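Local atomic coordinates of putative periplasmic protein (Wolinella succinogenes, PDB entry 3KN3), a protein that binds glutathione in a crystal and is probably the periplasmic substrate-binding component of an ABC transporter, perhaps for tungstate. Residues A[86-91]-A[190-195]. Numbering follows the deposited sequence.
Sequences FVIIGN and VIVLEG
I88 meets V192 and L193 together: L193 lies on the same face of the sheet as I88, while V192 points its CB at strand 86-90. The CG2 branch of I88 slants across V192 CG1 at 3.7 Å, while its CB lies 3.8 Å from the CB of L193; CG2 gets there because it stands anti to the I88 backbone N. F107 and L199 pack on I88 as well, and L193 rests on V103 and A106 of helix 103-113. The cause is a classic beta bulge: V192 and L193 both face I88, so the antiparallel register slips by one residue between I88 and I89. I88 O accepts from two amides, V192 N at 2.8 Å, nearly straight out from the C=O, and L193 N in a weak, bent bond. I88 N answers to L193 O at 3.0 Å, practically linear and in the carbonyl plane. Past the bulge, G90 and V190 bond to each other in both directions. Together these bonds pair strand 190-193, an outermost strand of the five-stranded sheet within this chain, with strand 86-90, in one lobe of the periplasmic binding protein fold. I191 lies on the face it shares with I89; V87, whose CB points toward the partner strand, crosses it at about a right angle, V87 CG2 lying 4.1 Å from I191 CG1, with R173 touching both. V87 CG1 also runs alongside E194 CB at 3.7 Å; the E194 carboxylate makes a salt bridge to R173.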
ATOM      1  N   PHE A  86       3.100   5.479  -2.982  1.00 33.74           N
ATOM      2  CA  PHE A  86       3.964   5.090  -4.091  1.00 31.26           C
ATOM      3  C   PHE A  86       4.627   6.294  -4.780  1.00 35.37           C
ATOM      4  O   PHE A  86       4.029   7.365  -4.923  1.00 35.31           O
ATOM      5  CB  PHE A  86       3.179   4.282  -5.126  1.00 28.85           C
ATOM      6  CG  PHE A  86       2.561   3.023  -4.581  1.00 33.43           C
ATOM      7  CD1 PHE A  86       1.234   3.008  -4.160  1.00 31.05           C
ATOM      8  CD2 PHE A  86       3.302   1.848  -4.497  1.00 35.14           C
ATOM      9  CE1 PHE A  86       0.653   1.842  -3.670  1.00 34.53           C
ATOM     10  CE2 PHE A  86       2.732   0.684  -3.998  1.00 31.57           C
ATOM     11  CZ  PHE A  86       1.403   0.680  -3.584  1.00 31.72           C
ATOM     12  N   VAL A  87       5.862   6.100  -5.230  1.00 28.11           N
ATOM     13  CA  VAL A  87       6.581   7.135  -5.948  1.00 28.82           C
ATOM     14  C   VAL A  87       7.204   6.599  -7.237  1.00 31.23           C
ATOM     15  O   VAL A  87       7.399   5.400  -7.396  1.00 34.71           O
ATOM     16  CB  VAL A  87       7.654   7.784  -5.062  1.00 30.27           C
ATOM     17  CG1 VAL A  87       6.990   8.495  -3.876  1.00 28.77           C
ATOM     18  CG2 VAL A  87       8.663   6.740  -4.575  1.00 27.58           C
ATOM     19  N   ILE A  88       7.490   7.498  -8.168  1.00 29.09           N
ATOM     20  CA  ILE A  88       8.140   7.123  -9.409  1.00 30.05           C
ATOM     21  C   ILE A  88       9.608   7.510  -9.268  1.00 34.07           C
ATOM     22  O   ILE A  88       9.919   8.626  -8.860  1.00 33.45           O
ATOM     23  CB  ILE A  88       7.502   7.824 -10.644  1.00 28.20           C
ATOM     24  CG1 ILE A  88       6.231   7.106 -11.097  1.00 36.17           C
ATOM     25  CG2 ILE A  88       8.451   7.793 -11.815  1.00 26.69           C
ATOM     26  CD1 ILE A  88       5.110   7.198 -10.164  1.00 40.25           C
ATOM     27  N   ILE A  89      10.508   6.581  -9.572  1.00 33.43           N
ATOM     28  CA  ILE A  89      11.939   6.828  -9.410  1.00 32.21           C
ATOM     29  C   ILE A  89      12.714   6.551 -10.694  1.00 30.15           C
ATOM     30  O   ILE A  89      12.236   5.847 -11.584  1.00 31.40           O
ATOM     31  CB  ILE A  89      12.543   5.995  -8.264  1.00 31.87           C
ATOM     32  CG1 ILE A  89      12.570   4.511  -8.623  1.00 34.16           C
ATOM     33  CG2 ILE A  89      11.764   6.224  -6.976  1.00 33.27           C
ATOM     34  CD1 ILE A  89      13.248   3.641  -7.569  1.00 30.64           C
ATOM     35  N   GLY A  90      13.902   7.139 -10.777  1.00 24.65           N
ATOM     36  CA  GLY A  90      14.765   7.046 -11.932  1.00 27.26           C
ATOM     37  C   GLY A  90      16.014   7.856 -11.636  1.00 33.78           C
ATOM     38  O   GLY A  90      16.101   8.485 -10.585  1.00 37.78           O
ATOM     39  N   ASN A  91      16.986   7.858 -12.537  1.00 33.13           N
ATOM     40  CA  ASN A  91      18.226   8.537 -12.203  1.00 43.70           C
ATOM     41  C   ASN A  91      18.006  10.046 -12.216  1.00 49.10           C
ATOM     42  O   ASN A  91      16.967  10.510 -12.682  1.00 48.96           O
ATOM     43  CB  ASN A  91      19.420   8.055 -13.052  1.00 48.18           C
ATOM     44  CG  ASN A  91      19.366   8.538 -14.472  1.00 54.36           C
ATOM     45  OD1 ASN A  91      19.307   9.738 -14.721  1.00 54.23           O
ATOM     46  ND2 ASN A  91      19.410   7.602 -15.425  1.00 55.87           N
ATOM     47  N   VAL A 190      16.562   8.268  -7.706  1.00 45.53           N
ATOM     48  CA  VAL A 190      16.003   9.405  -7.007  1.00 43.00           C
ATOM     49  C   VAL A 190      14.501   9.559  -7.281  1.00 42.04           C
ATOM     50  O   VAL A 190      14.026   9.217  -8.368  1.00 40.22           O
ATOM     51  CB  VAL A 190      16.772  10.668  -7.415  1.00 44.14           C
ATOM     52  CG1 VAL A 190      15.957  11.520  -8.369  1.00 33.71           C
ATOM     53  CG2 VAL A 190      17.173  11.438  -6.199  1.00 52.58           C
ATOM     54  N   ILE A 191      13.745  10.044  -6.292  1.00 40.64           N
ATOM     55  CA  ILE A 191      12.320  10.304  -6.514  1.00 34.81           C
ATOM     56  C   ILE A 191      12.151  11.359  -7.578  1.00 34.94           C
ATOM     57  O   ILE A 191      12.732  12.446  -7.508  1.00 37.89           O
ATOM     58  CB  ILE A 191      11.563  10.774  -5.273  1.00 36.38           C
ATOM     59  CG1 ILE A 191      11.493   9.658  -4.235  1.00 40.62           C
ATOM     60  CG2 ILE A 191      10.140  11.209  -5.665  1.00 24.80           C
ATOM     61  CD1 ILE A 191      10.701  10.039  -3.021  1.00 36.77           C
ATOM     62  N   VAL A 192      11.317  11.028  -8.549  1.00 30.30           N
ATOM     63  CA  VAL A 192      11.240  11.759  -9.797  1.00 29.77           C
ATOM     64  C   VAL A 192       9.798  12.224  -9.968  1.00 36.49           C
ATOM     65  O   VAL A 192       9.502  13.085 -10.785  1.00 38.93           O
ATOM     66  CB  VAL A 192      11.716  10.830 -10.956  1.00 27.56           C
ATOM     67  CG1 VAL A 192      10.718  10.767 -12.087  1.00 30.00           C
ATOM     68  CG2 VAL A 192      13.112  11.228 -11.434  1.00 29.68           C
ATOM     69  N   LEU A 193       8.906  11.670  -9.151  1.00 37.80           N
ATOM     70  CA  LEU A 193       7.511  12.071  -9.180  1.00 37.83           C
ATOM     71  C   LEU A 193       6.743  11.529  -7.969  1.00 32.81           C
ATOM     72  O   LEU A 193       6.819  10.344  -7.667  1.00 29.55           O
ATOM     73  CB  LEU A 193       6.880  11.600 -10.488  1.00 44.68           C
ATOM     74  CG  LEU A 193       5.574  12.257 -10.920  1.00 45.40           C
ATOM     75  CD1 LEU A 193       5.376  12.090 -12.406  1.00 46.00           C
ATOM     76  CD2 LEU A 193       4.435  11.637 -10.153  1.00 47.03           C
ATOM     77  N   GLU A 194       6.001  12.398  -7.281  1.00 34.12           N
ATOM     78  CA  GLU A 194       5.291  12.016  -6.060  1.00 35.50           C
ATOM     79  C   GLU A 194       4.128  12.967  -5.756  1.00 38.60           C
ATOM     80  O   GLU A 194       4.054  14.053  -6.305  1.00 39.65           O
ATOM     81  CB  GLU A 194       6.268  11.988  -4.878  1.00 38.63           C
ATOM     82  CG  GLU A 194       6.952  13.334  -4.605  1.00 43.12           C
ATOM     83  CD  GLU A 194       7.908  13.315  -3.401  1.00 49.39           C
ATOM     84  OE1 GLU A 194       8.944  14.014  -3.453  1.00 57.07           O
ATOM     85  OE2 GLU A 194       7.635  12.616  -2.404  1.00 46.60           O
ATOM     86  N   GLY A 195       3.214  12.546  -4.888  1.00 43.84           N
ATOM     87  CA  GLY A 195       2.163  13.423  -4.390  1.00 41.10           C
ATOM     88  C   GLY A 195       0.813  13.309  -5.069  1.00 39.56           C
ATOM     89  O   GLY A 195      -0.222  13.504  -4.448  1.00 43.41           O
TER
HETATM   90  O   HOH W   1       3.299   9.808  -3.937  1.00 30.04           O